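Local coordinates for protein putative NAD-dependent epimerase/dehydratase (Bacillus halodurans, PDB 3E8X) that binds NADP in a Rossmann-type domain and is probably an NAD(P)-dependent epimerase or dehydratase-like enzyme whose substrate and reaction are not known, at residues Y36-L41 with P48-R53; A72-D77 with F90-G95; V135-G140 with A150-D155; D164-R169 with A205-Q210. All coordinates share one frame; numbering follows the deposited sequence. Where two conformers were deposited one is given.

Interaction 1 (Y36-L41 with P48-R53). With NAP (NADP nicotinamide-adenine-dinucleotide phosphate), chain B.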
# COMPACT_ATOMS: atom_id res chain seq x y z
N TYR A 36 -2.26 11.68 -25.13
CA TYR A 36 -2.46 13.13 -25.25
C TYR A 36 -1.34 13.95 -24.62
O TYR A 36 -0.88 14.96 -25.20
CB TYR A 36 -3.82 13.56 -24.71
CG TYR A 36 -4.97 12.85 -25.34
CD1 TYR A 36 -4.90 12.45 -26.68
CD2 TYR A 36 -6.12 12.58 -24.62
CE1 TYR A 36 -5.94 11.74 -27.29
CE2 TYR A 36 -7.18 11.92 -25.21
CZ TYR A 36 -7.09 11.51 -26.57
OH TYR A 36 -8.12 10.84 -27.21
N LEU A 37 -0.91 13.54 -23.42
CA LEU A 37 0.21 14.19 -22.75
C LEU A 37 1.50 14.27 -23.59
O LEU A 37 2.20 15.28 -23.52
CB LEU A 37 0.51 13.49 -21.41
CG LEU A 37 1.53 14.13 -20.47
CD1 LEU A 37 1.19 15.62 -20.15
CD2 LEU A 37 1.72 13.26 -19.23
N LEU A 38 1.82 13.27 -24.40
CA LEU A 38 3.02 13.36 -25.24
C LEU A 38 2.98 14.60 -26.14
O LEU A 38 3.95 15.36 -26.25
CB LEU A 38 3.21 12.09 -26.10
CG LEU A 38 3.43 10.77 -25.32
CD1 LEU A 38 3.34 9.56 -26.19
CD2 LEU A 38 4.77 10.81 -24.51
N SER A 39 1.84 14.81 -26.77
CA SER A 39 1.64 15.96 -27.62
C SER A 39 1.63 17.29 -26.85
O SER A 39 2.22 18.26 -27.27
CB SER A 39 0.33 15.78 -28.40
OG SER A 39 0.08 16.90 -29.23
N GLU A 40 0.97 17.31 -25.70
CA GLU A 40 0.93 18.53 -24.91
C GLU A 40 2.32 18.95 -24.45
O GLU A 40 2.64 20.13 -24.52
CB GLU A 40 -0.01 18.37 -23.75
CG GLU A 40 -1.47 18.11 -24.18
CD GLU A 40 -2.09 19.27 -24.96
OE1 GLU A 40 -1.61 20.43 -24.93
OE2 GLU A 40 -3.12 19.00 -25.60
N LEU A 41 3.15 18.00 -24.04
CA LEU A 41 4.50 18.27 -23.58
C LEU A 41 5.38 18.77 -24.73
O LEU A 41 6.12 19.75 -24.61
CB LEU A 41 5.10 17.01 -22.91
CG LEU A 41 4.57 16.54 -21.55
CD1 LEU A 41 5.16 15.16 -21.27
CD2 LEU A 41 4.88 17.53 -20.43
N PRO A 48 9.28 14.72 -24.55
CA PRO A 48 8.64 13.57 -23.94
C PRO A 48 9.32 12.25 -24.32
O PRO A 48 9.58 11.96 -25.50
CB PRO A 48 7.19 13.64 -24.46
CG PRO A 48 7.08 14.87 -25.25
CD PRO A 48 8.47 15.20 -25.69
N VAL A 49 9.63 11.48 -23.28
CA VAL A 49 10.26 10.18 -23.39
C VAL A 49 9.18 9.20 -22.99
O VAL A 49 8.74 9.21 -21.85
CB VAL A 49 11.56 10.05 -22.52
CG1 VAL A 49 12.15 8.60 -22.61
CG2 VAL A 49 12.62 11.15 -22.92
N ALA A 50 8.73 8.39 -23.95
CA ALA A 50 7.65 7.44 -23.68
C ALA A 50 8.21 6.12 -23.20
O ALA A 50 9.06 5.51 -23.88
CB ALA A 50 6.80 7.23 -24.96
N MSE A 51 7.75 5.68 -22.03
CA MSE A 51 8.07 4.32 -21.55
C MSE A 51 6.93 3.37 -21.92
O MSE A 51 5.76 3.58 -21.58
CB MSE A 51 8.35 4.29 -20.03
CG MSE A 51 8.60 2.90 -19.42
SE MSE A 51 9.04 3.08 -17.54
CE MSE A 51 8.37 1.41 -16.63
N VAL A 52 7.33 2.30 -22.60
CA VAL A 52 6.42 1.27 -23.13
C VAL A 52 6.93 -0.13 -22.79
O VAL A 52 8.12 -0.35 -22.69
CB VAL A 52 6.26 1.41 -24.69
CG1 VAL A 52 5.66 2.73 -24.96
CG2 VAL A 52 7.60 1.32 -25.42
N ARG A 53 5.99 -1.05 -22.61
CA ARG A 53 6.26 -2.46 -22.34
C ARG A 53 6.81 -3.18 -23.57
O ARG A 53 7.66 -4.06 -23.45
CB ARG A 53 4.97 -3.17 -21.92
CG ARG A 53 4.53 -2.92 -20.50
CD ARG A 53 3.43 -3.91 -20.07
NE ARG A 53 2.06 -3.43 -20.28
CZ ARG A 53 0.98 -3.95 -19.68
NH1 ARG A 53 -0.22 -3.46 -19.91
NH2 ARG A 53 1.10 -4.97 -18.83
PA NAP B . -5.00 3.76 -19.34
O1A NAP B . -5.42 2.42 -18.73
O2A NAP B . -5.48 4.14 -20.73
O5B NAP B . -3.39 3.84 -19.19
C5B NAP B . -2.62 2.91 -18.40
C4B NAP B . -1.28 2.56 -19.04
O4B NAP B . -0.52 1.84 -18.05
C3B NAP B . -1.35 1.64 -20.29
O3B NAP B . -0.75 2.19 -21.47
C2B NAP B . -0.57 0.39 -19.89
O2B NAP B . 0.23 -0.22 -20.93
C1B NAP B . 0.32 0.95 -18.77
N9A NAP B . 0.88 -0.17 -17.97
C8A NAP B . 0.19 -1.19 -17.42
N7A NAP B . 1.06 -2.03 -16.82
C5A NAP B . 2.29 -1.51 -16.99
C6A NAP B . 3.57 -1.92 -16.60
N6A NAP B . 3.74 -3.05 -15.88
N1A NAP B . 4.66 -1.20 -16.95
C2A NAP B . 4.51 -0.08 -17.67
N3A NAP B . 3.29 0.34 -18.06
C4A NAP B . 2.17 -0.35 -17.73
O3 NAP B . -5.52 4.92 -18.31
PN NAP B . -5.92 6.47 -18.65
O1N NAP B . -7.38 6.47 -19.00
O2N NAP B . -4.79 7.03 -19.49
O5D NAP B . -5.96 7.20 -17.21
C5D NAP B . -4.77 7.58 -16.55
C4D NAP B . -4.95 7.29 -15.07
O4D NAP B . -6.01 8.06 -14.51
C3D NAP B . -5.32 5.83 -14.83
O3D NAP B . -4.11 5.05 -14.79
C2D NAP B . -6.18 5.87 -13.57
O2D NAP B . -5.50 5.40 -12.42
C1D NAP B . -6.53 7.36 -13.36
N1N NAP B . -7.98 7.67 -13.18
C2N NAP B . -8.96 7.11 -13.93
C3N NAP B . -10.31 7.45 -13.72
C7N NAP B . -11.43 6.87 -14.56
O7N NAP B . -12.53 7.46 -14.56
N7N NAP B . -11.18 5.79 -15.32
C4N NAP B . -10.64 8.38 -12.74
C5N NAP B . -9.62 8.95 -11.99
C6N NAP B . -8.31 8.58 -12.23
P2B NAP B . -0.36 -1.02 -22.23
O1X NAP B . -0.58 0.03 -23.29
O2X NAP B . 0.76 -1.98 -22.61
O3X NAP B . -1.65 -1.62 -21.73

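Interaction 2 (A72-D77 with F90-G95). With NAP (NADP nicotinamide-adenine-dinucleotide phosphate), chain B.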
# COMPACT_ATOMS: atom_id res chain seq x y z
N ALA A 72 10.55 -0.69 -21.13
CA ALA A 72 10.74 -1.06 -19.74
C ALA A 72 9.38 -1.43 -19.18
O ALA A 72 8.37 -1.09 -19.77
CB ALA A 72 11.36 0.07 -18.95
N ASN A 73 9.38 -2.15 -18.06
CA ASN A 73 8.19 -2.75 -17.48
C ASN A 73 8.26 -2.45 -15.98
O ASN A 73 9.25 -2.72 -15.35
CB ASN A 73 8.24 -4.25 -17.83
CG ASN A 73 7.07 -5.05 -17.32
OD1 ASN A 73 6.53 -4.81 -16.26
ND2 ASN A 73 6.73 -6.09 -18.06
N LEU A 74 7.21 -1.95 -15.38
CA LEU A 74 7.21 -1.66 -13.93
C LEU A 74 7.35 -2.91 -13.01
O LEU A 74 7.64 -2.78 -11.83
CB LEU A 74 5.93 -0.88 -13.53
CG LEU A 74 5.80 0.59 -13.99
CD1 LEU A 74 4.33 1.11 -13.77
CD2 LEU A 74 6.85 1.45 -13.28
N GLU A 75 7.11 -4.09 -13.57
CA GLU A 75 7.22 -5.33 -12.86
C GLU A 75 8.62 -5.96 -12.97
O GLU A 75 8.90 -6.94 -12.29
CB GLU A 75 6.16 -6.31 -13.35
CG GLU A 75 4.74 -5.79 -13.11
CD GLU A 75 3.67 -6.82 -13.38
OE1 GLU A 75 3.34 -7.02 -14.56
OE2 GLU A 75 3.14 -7.42 -12.40
N GLU A 76 9.49 -5.38 -13.79
CA GLU A 76 10.84 -5.85 -13.96
C GLU A 76 11.80 -4.73 -13.56
O GLU A 76 11.37 -3.74 -13.00
CB GLU A 76 11.03 -6.30 -15.41
CG GLU A 76 10.14 -7.49 -15.73
CD GLU A 76 10.13 -7.91 -17.18
OE1 GLU A 76 10.69 -7.21 -18.05
OE2 GLU A 76 9.51 -8.98 -17.44
N ASP A 77 13.09 -4.90 -13.82
CA ASP A 77 14.06 -3.83 -13.57
C ASP A 77 13.90 -2.75 -14.66
O ASP A 77 14.18 -2.98 -15.82
CB ASP A 77 15.47 -4.41 -13.61
CG ASP A 77 16.54 -3.45 -13.14
OD1 ASP A 77 16.32 -2.22 -13.16
OD2 ASP A 77 17.61 -3.95 -12.76
N PHE A 90 4.02 10.00 -13.54
CA PHE A 90 3.48 8.65 -13.36
C PHE A 90 2.01 8.65 -13.83
O PHE A 90 1.09 9.15 -13.13
CB PHE A 90 3.61 8.18 -11.90
CG PHE A 90 3.27 6.72 -11.72
CD1 PHE A 90 4.21 5.73 -11.95
CD2 PHE A 90 1.97 6.32 -11.42
CE1 PHE A 90 3.89 4.38 -11.81
CE2 PHE A 90 1.65 4.98 -11.29
CZ PHE A 90 2.60 4.02 -11.49
N ALA A 91 1.81 8.10 -15.03
CA ALA A 91 0.50 8.01 -15.65
C ALA A 91 0.09 6.55 -15.92
O ALA A 91 -0.76 6.29 -16.76
CB ALA A 91 0.48 8.86 -16.98
N ALA A 92 0.69 5.59 -15.19
CA ALA A 92 0.45 4.16 -15.39
C ALA A 92 -0.70 3.68 -14.52
O ALA A 92 -1.07 4.27 -13.51
CB ALA A 92 1.72 3.34 -15.11
N GLY A 93 -1.25 2.54 -14.91
CA GLY A 93 -2.37 1.96 -14.21
C GLY A 93 -2.66 0.61 -14.80
O GLY A 93 -2.48 0.40 -16.01
N SER A 94 -3.13 -0.30 -13.97
CA SER A 94 -3.50 -1.64 -14.41
C SER A 94 -4.77 -1.67 -15.32
O SER A 94 -4.90 -2.52 -16.23
CB SER A 94 -3.69 -2.53 -13.18
OG SER A 94 -4.83 -2.14 -12.44
N GLY A 95 -5.70 -0.76 -15.05
CA GLY A 95 -7.00 -0.69 -15.74
C GLY A 95 -8.07 -1.66 -15.25
O GLY A 95 -7.77 -2.63 -14.52
PA NAP B . -5.00 3.76 -19.34
O1A NAP B . -5.42 2.42 -18.73
O2A NAP B . -5.48 4.14 -20.73
O5B NAP B . -3.39 3.84 -19.19
C5B NAP B . -2.62 2.91 -18.40
C4B NAP B . -1.28 2.56 -19.04
O4B NAP B . -0.52 1.84 -18.05
C3B NAP B . -1.35 1.64 -20.29
O3B NAP B . -0.75 2.19 -21.47
C2B NAP B . -0.57 0.39 -19.89
O2B NAP B . 0.23 -0.22 -20.93
C1B NAP B . 0.32 0.95 -18.77
N9A NAP B . 0.88 -0.17 -17.97
C8A NAP B . 0.19 -1.19 -17.42
N7A NAP B . 1.06 -2.03 -16.82
C5A NAP B . 2.29 -1.51 -16.99
C6A NAP B . 3.57 -1.92 -16.60
N6A NAP B . 3.74 -3.05 -15.88
N1A NAP B . 4.66 -1.20 -16.95
C2A NAP B . 4.51 -0.08 -17.67
N3A NAP B . 3.29 0.34 -18.06
C4A NAP B . 2.17 -0.35 -17.73
O3 NAP B . -5.52 4.92 -18.31
PN NAP B . -5.92 6.47 -18.65
O1N NAP B . -7.38 6.47 -19.00
O2N NAP B . -4.79 7.03 -19.49
O5D NAP B . -5.96 7.20 -17.21
C5D NAP B . -4.77 7.58 -16.55
C4D NAP B . -4.95 7.29 -15.07
O4D NAP B . -6.01 8.06 -14.51
C3D NAP B . -5.32 5.83 -14.83
O3D NAP B . -4.11 5.05 -14.79
C2D NAP B . -6.18 5.87 -13.57
O2D NAP B . -5.50 5.40 -12.42
C1D NAP B . -6.53 7.36 -13.36
N1N NAP B . -7.98 7.67 -13.18
C2N NAP B . -8.96 7.11 -13.93
C3N NAP B . -10.31 7.45 -13.72
C7N NAP B . -11.43 6.87 -14.56
O7N NAP B . -12.53 7.46 -14.56
N7N NAP B . -11.18 5.79 -15.32
C4N NAP B . -10.64 8.38 -12.74
C5N NAP B . -9.62 8.95 -11.99
C6N NAP B . -8.31 8.58 -12.23
P2B NAP B . -0.36 -1.02 -22.23
O1X NAP B . -0.58 0.03 -23.29
O2X NAP B . 0.76 -1.98 -22.61
O3X NAP B . -1.65 -1.62 -21.73

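Interaction 3 (V135-G140 with A150-D155)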
# COMPACT_ATOMS: atom_id res chain seq x y z
N VAL A 135 -9.03 11.06 -0.74
CA VAL A 135 -9.05 11.70 0.60
C VAL A 135 -9.76 10.80 1.62
O VAL A 135 -9.37 10.72 2.79
CB VAL A 135 -9.69 13.12 0.53
CG1 VAL A 135 -9.97 13.65 1.91
CG2 VAL A 135 -8.74 14.08 -0.22
N ASP A 136 -10.79 10.09 1.18
CA ASP A 136 -11.57 9.24 2.10
C ASP A 136 -12.02 7.96 1.41
O ASP A 136 -13.18 7.79 1.14
CB ASP A 136 -12.73 10.06 2.64
CG ASP A 136 -13.37 9.45 3.88
OD1 ASP A 136 -13.10 8.26 4.24
OD2 ASP A 136 -14.18 10.17 4.52
N PRO A 137 -11.08 7.05 1.09
CA PRO A 137 -11.46 5.84 0.33
C PRO A 137 -12.58 4.99 0.94
O PRO A 137 -13.33 4.40 0.19
CB PRO A 137 -10.17 5.02 0.28
CG PRO A 137 -9.07 5.99 0.54
CD PRO A 137 -9.65 7.07 1.40
N ASP A 138 -12.70 4.95 2.25
CA ASP A 138 -13.78 4.16 2.87
C ASP A 138 -15.19 4.70 2.62
O ASP A 138 -16.16 4.01 2.90
CB ASP A 138 -13.58 4.03 4.39
CG ASP A 138 -12.33 3.22 4.76
OD1 ASP A 138 -12.05 2.22 4.09
OD2 ASP A 138 -11.63 3.64 5.69
N GLN A 139 -15.30 5.94 2.18
CA GLN A 139 -16.60 6.48 1.78
C GLN A 139 -16.87 6.34 0.28
O GLN A 139 -17.91 6.76 -0.19
CB GLN A 139 -16.71 7.94 2.19
CG GLN A 139 -16.72 8.15 3.68
CD GLN A 139 -17.97 7.61 4.34
OE1 GLN A 139 -17.90 6.67 5.15
NE2 GLN A 139 -19.13 8.18 3.98
N GLY A 140 -15.96 5.73 -0.46
CA GLY A 140 -16.11 5.60 -1.92
C GLY A 140 -16.87 4.33 -2.19
O GLY A 140 -17.01 3.54 -1.28
N ALA A 150 -5.24 2.07 -3.23
CA ALA A 150 -3.95 1.96 -3.92
C ALA A 150 -3.40 3.35 -4.31
O ALA A 150 -2.28 3.68 -4.01
CB ALA A 150 -4.04 1.02 -5.10
N LYS A 151 -4.26 4.20 -4.89
CA LYS A 151 -3.91 5.56 -5.32
C LYS A 151 -3.52 6.46 -4.16
O LYS A 151 -2.50 7.13 -4.20
CB LYS A 151 -5.06 6.18 -6.11
CG LYS A 151 -5.45 5.37 -7.35
CD LYS A 151 -4.31 5.20 -8.34
CE LYS A 151 -4.01 6.48 -9.13
NZ LYS A 151 -2.72 6.43 -9.93
N ARG A 152 -4.32 6.41 -3.10
CA ARG A 152 -4.06 7.11 -1.87
C ARG A 152 -2.71 6.79 -1.27
O ARG A 152 -1.97 7.71 -0.85
CB ARG A 152 -5.17 6.83 -0.86
CG ARG A 152 -4.88 7.23 0.60
CD ARG A 152 -4.62 8.72 0.84
NE ARG A 152 -4.54 8.98 2.28
CZ ARG A 152 -5.58 9.13 3.10
NH1 ARG A 152 -6.81 9.16 2.63
NH2 ARG A 152 -5.38 9.30 4.39
N LEU A 153 -2.38 5.50 -1.19
CA LEU A 153 -1.15 5.09 -0.51
C LEU A 153 0.06 5.43 -1.36
O LEU A 153 1.12 5.74 -0.83
CB LEU A 153 -1.19 3.61 -0.13
CG LEU A 153 -2.19 3.26 0.96
CD1 LEU A 153 -2.25 1.72 1.12
CD2 LEU A 153 -1.86 4.00 2.32
N ALA A 154 -0.11 5.42 -2.68
CA ALA A 154 0.96 5.89 -3.58
C ALA A 154 1.17 7.38 -3.42
O ALA A 154 2.30 7.85 -3.36
CB ALA A 154 0.65 5.50 -5.06
N ASP A 155 0.08 8.14 -3.30
CA ASP A 155 0.16 9.57 -3.04
C ASP A 155 0.89 9.86 -1.75
O ASP A 155 1.70 10.79 -1.69
CB ASP A 155 -1.26 10.21 -2.99
CG ASP A 155 -1.92 10.31 -4.35
OD1 ASP A 155 -1.23 10.07 -5.37
OD2 ASP A 155 -3.14 10.66 -4.40

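Interaction 4 (D164-R169 with A205-Q210)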
# COMPACT_ATOMS: atom_id res chain seq x y z
N ASP A 164 10.21 17.12 -5.61
CA ASP A 164 9.46 18.34 -5.90
C ASP A 164 8.20 17.90 -6.64
O ASP A 164 8.16 17.91 -7.87
CB ASP A 164 10.28 19.27 -6.76
CG ASP A 164 11.38 19.97 -6.01
OD1 ASP A 164 11.37 20.01 -4.76
OD2 ASP A 164 12.27 20.51 -6.71
N TYR A 165 7.19 17.53 -5.88
CA TYR A 165 6.07 16.80 -6.44
C TYR A 165 4.90 17.72 -6.72
O TYR A 165 4.78 18.78 -6.15
CB TYR A 165 5.62 15.63 -5.53
CG TYR A 165 5.00 16.03 -4.19
CD1 TYR A 165 3.65 16.35 -4.10
CD2 TYR A 165 5.76 16.07 -3.01
CE1 TYR A 165 3.07 16.72 -2.89
CE2 TYR A 165 5.17 16.46 -1.78
CZ TYR A 165 3.83 16.76 -1.74
OH TYR A 165 3.25 17.15 -0.55
N THR A 166 4.02 17.26 -7.61
CA THR A 166 2.64 17.78 -7.71
C THR A 166 1.78 16.55 -7.95
O THR A 166 2.12 15.70 -8.80
CB THR A 166 2.46 18.77 -8.90
OG1 THR A 166 3.39 19.84 -8.78
CG2 THR A 166 1.02 19.32 -8.91
N ILE A 167 0.70 16.46 -7.19
CA ILE A 167 -0.34 15.42 -7.30
C ILE A 167 -1.65 16.02 -7.85
O ILE A 167 -2.27 16.94 -7.26
CB ILE A 167 -0.65 14.68 -5.95
CG1 ILE A 167 0.62 14.02 -5.34
CG2 ILE A 167 -1.73 13.62 -6.14
CD1 ILE A 167 0.53 13.76 -3.81
N VAL A 168 -2.00 15.49 -9.02
CA VAL A 168 -3.22 15.86 -9.79
C VAL A 168 -4.22 14.74 -9.60
O VAL A 168 -3.97 13.61 -9.99
CB VAL A 168 -2.87 16.04 -11.29
CG1 VAL A 168 -4.06 16.65 -12.08
CG2 VAL A 168 -1.61 16.93 -11.41
N ARG A 169 -5.36 15.07 -9.00
CA ARG A 169 -6.45 14.12 -8.76
C ARG A 169 -7.64 14.43 -9.67
O ARG A 169 -8.54 15.17 -9.28
CB ARG A 169 -6.86 14.17 -7.28
CG ARG A 169 -5.78 13.62 -6.37
CD ARG A 169 -6.00 13.89 -4.90
NE ARG A 169 -5.11 13.03 -4.13
CZ ARG A 169 -5.05 13.00 -2.80
NH1 ARG A 169 -5.80 13.78 -2.06
NH2 ARG A 169 -4.25 12.12 -2.23
N ALA A 205 0.81 19.01 -18.45
CA ALA A 205 1.80 19.72 -19.29
C ALA A 205 1.95 21.20 -18.86
O ALA A 205 3.04 21.76 -18.87
CB ALA A 205 1.43 19.60 -20.78
N GLU A 206 0.86 21.82 -18.44
CA GLU A 206 0.90 23.23 -18.07
C GLU A 206 1.78 23.44 -16.84
O GLU A 206 2.48 24.46 -16.74
CB GLU A 206 -0.52 23.76 -17.81
CG GLU A 206 -0.60 25.27 -17.62
CD GLU A 206 -0.27 26.08 -18.88
OE1 GLU A 206 -0.26 25.53 -20.00
OE2 GLU A 206 -0.06 27.28 -18.73
N LEU A 207 1.76 22.47 -15.91
CA LEU A 207 2.39 22.67 -14.60
C LEU A 207 3.75 21.98 -14.40
O LEU A 207 4.43 22.25 -13.43
CB LEU A 207 1.37 22.33 -13.47
CG LEU A 207 0.73 20.94 -13.28
CD1 LEU A 207 1.77 19.92 -12.87
CD2 LEU A 207 -0.33 21.07 -12.20
N VAL A 208 4.21 21.21 -15.37
CA VAL A 208 5.41 20.44 -15.19
C VAL A 208 6.65 21.31 -14.86
O VAL A 208 7.49 20.92 -14.03
CB VAL A 208 5.62 19.40 -16.34
CG1 VAL A 208 6.02 20.12 -17.62
CG2 VAL A 208 6.66 18.34 -15.92
N ASP A 209 6.73 22.49 -15.44
CA ASP A 209 7.86 23.34 -15.21
C ASP A 209 7.51 24.51 -14.31
O ASP A 209 8.29 25.44 -14.24
CB ASP A 209 8.46 23.89 -16.51
CG ASP A 209 7.44 24.63 -17.37
OD1 ASP A 209 6.25 24.76 -17.00
OD2 ASP A 209 7.85 25.01 -18.46
N GLN A 210 6.37 24.45 -13.63
CA GLN A 210 5.97 25.53 -12.72
C GLN A 210 6.36 25.24 -11.27
O GLN A 210 5.73 24.44 -10.59
CB GLN A 210 4.47 25.80 -12.88
CG GLN A 210 4.10 26.13 -14.32
CD GLN A 210 4.73 27.42 -14.84
OE1 GLN A 210 5.47 27.44 -15.84
NE2 GLN A 210 4.44 28.50 -14.16

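Interaction 1 (Y36-L41 with P48-R53)
Leu-38 and Pro-48 meet at an oblique angle, the leucine's CD2 methyl lying 3.7 Å from CB of the proline. That methyl also reaches along the strand, with Leu-38 CD2 4.1 Å from Ala-50 CB, and so it touches two residues whose side chains lie on the same side of strand 48-52. The leucine CG sits beside its own backbone N (chi1 -63°), which brings the branch nearer to the strand than the start of the side chain would suggest. One turn on, Leu-41 slides past the proline ring in the opposite direction, its CB 3.7 Å from Pro-48 CG. The ring's CG also lies against the helix backbone, 3.3 Å from Leu-38 O. The side-chain contacts are apolar, and all four touching residues are buried. Val-26 of the neighbouring strand 23-27 touches both leucines and extends the same hydrophobic layer.

At the far end of the strand Arg-53 turns to the cofactor. Its NE donates to O2X of the NADP 2'-phosphate at 3.0 Å, NH1 adds a weak bond to O3X, and adenine N7A lies over one face of the guanidinium, 3.4 Å above its plane. Helix and strand run nearly antiparallel, at 163°, as expected for the first beta-alpha-beta crossover of a Rossmann fold, with the arginine after the second strand reading the 2'-phosphate of NADP.

Interaction 2 (A72-D77 with F90-G95)
The adenine pocket of the NADP site is built here from two loops, each following a parallel strand of the Rossmann sheet. Leu-74 joins them: its CD1 lies 3.7 Å from Ala-92 CB and 3.8 Å from Phe-90 CE1. The same leucine turns its CG to the adenine, 3.6 Å from N1A, so one side chain packs on both protein and cofactor. In Asn-73 the CG lies opposite the backbone N (chi1 -180°), and OD1 closes an Asx turn by accepting from Glu-75 N at 2.8 Å. Asn-73 OD1 also takes a weak bond from adenine N6A, at 3.3 Å. A leucine in place of Asn-73 would probably leave both Glu-75 N and the adenine amino group without this acceptor, and the turn freer to shift. Across the pocket, Gly-93 N donates to the ribose oxygen O4B at 3.3 Å; with no side chain of its own, Gly-93 lies close against the cofactor's sugars. Behind the contact, Leu-74 and Phe-90 both rest on Thr-114 of helix 100-121 and on Val-27 of strand 23-27, while Leu-74 also touches Met-51 of strand 47-52.

Interaction 3 (V135-G140 with A150-D155)
This is a loop-to-helix contact at the edge of the Rossmann-type domain, where the loop after strand 125-129 folds back on helix 145-160, and one arginine carries it. Arg-152 leaves the helix with its CG opposite the backbone N (chi1 166°) and bends at chi2, which carries the guanidinium out beside the loop. There NH1 gives a weak bond to Val-135 O at 3.0 Å; the carbonyl oxygen lies at the guanidinium edge, close to its plane, but the angle at the hydrogen is only 122°. The same NH1 is also hydrogen-bonded to Thr-134 O, its stronger polar partner, and NE forms a salt bridge with Asp-156 one helical turn on. Two adjacent loop carbonyls and a helix carboxylate thus hold the group, and probably restrict its rotation.

Pro-137 begins a short 3-10 turn, with Gly-140 N bonded back to Pro-137 O at 3.0 Å. The proline also packs on Leu-148 and Val-149 of the helix, and on Trp-109 of the second subunit. Asp-138 OD1 accepts a hydrogen bond from NE1 of that same tryptophan, so the loop contributes to the dimer interface as well as covering its own helix. Between Pro-137 and Arg-152 the side chains cross at about a right angle, and the proline's CD comes to 3.7 Å from the arginine's NH1.

Interaction 4 (D164-R169 with A205-Q210)
Apolar packing makes this contact, and Leu-207 supplies the helix side of it. Leu-207 and Thr-166 reach toward each other tip to tip, the leucine's CD2 4.0 Å from the threonine's CG2 and its CD1 4.1 Å from the same methyl. A looser touch follows two residues along the strand, where Leu-207 CD2 is 4.4 Å from Val-168 CG2. The leucine CG sits between its backbone N and carbonyl carbon (chi1 61°), a crowded position that directs both methyls at the strand. Thr-166 has its methyl placed opposite its own backbone N, which turns CG2 to the leucine.

The strand belongs to the parallel part of the Rossmann sheet, and helix 197-207 packs over its face; Phe-218 of the neighbouring strand 216-223 also touches Leu-207.

Polar links surround this greasy patch. Thr-166 OG1 is hydrogen-bonded to Arg-125 NH1 and to Thr-213 O, so the buried hydroxyl is satisfied while its methyl packs. Arg-125 ties both segments together, since its NH2 and NE also bond to Leu-207 O and Val-208 O. A type I beta turn runs from Leu-207 to Gln-210, with Gln-210 N donating to Leu-207 O at 2.9 Å.

In the fold
Interactions 1 and 2 share the adenine end of NADP, and their centres lie 14 Å apart. They also meet directly: Val-52 O and Ala-72 N are 2.9 Å apart, probably hydrogen-bonded, and the selenomethionine Met-51 packs its CE on Leu-74 CD2 at 3.7 Å. Interactions 1 and 4 reach the same sheet and touch through their helices, 32-43 and 197-207, where Glu-40 CB comes to 3.5 Å from Ala-205 CB. Interactions 3 and 4 are joined by a salt bridge, Asp-155 OD2 to Arg-169 NH2, at 2.9 Å. Interaction 3 lies about 26 Å from interaction 1, centre to centre, across the middle of the chain, yet Lys-151 of its helix still touches NADP.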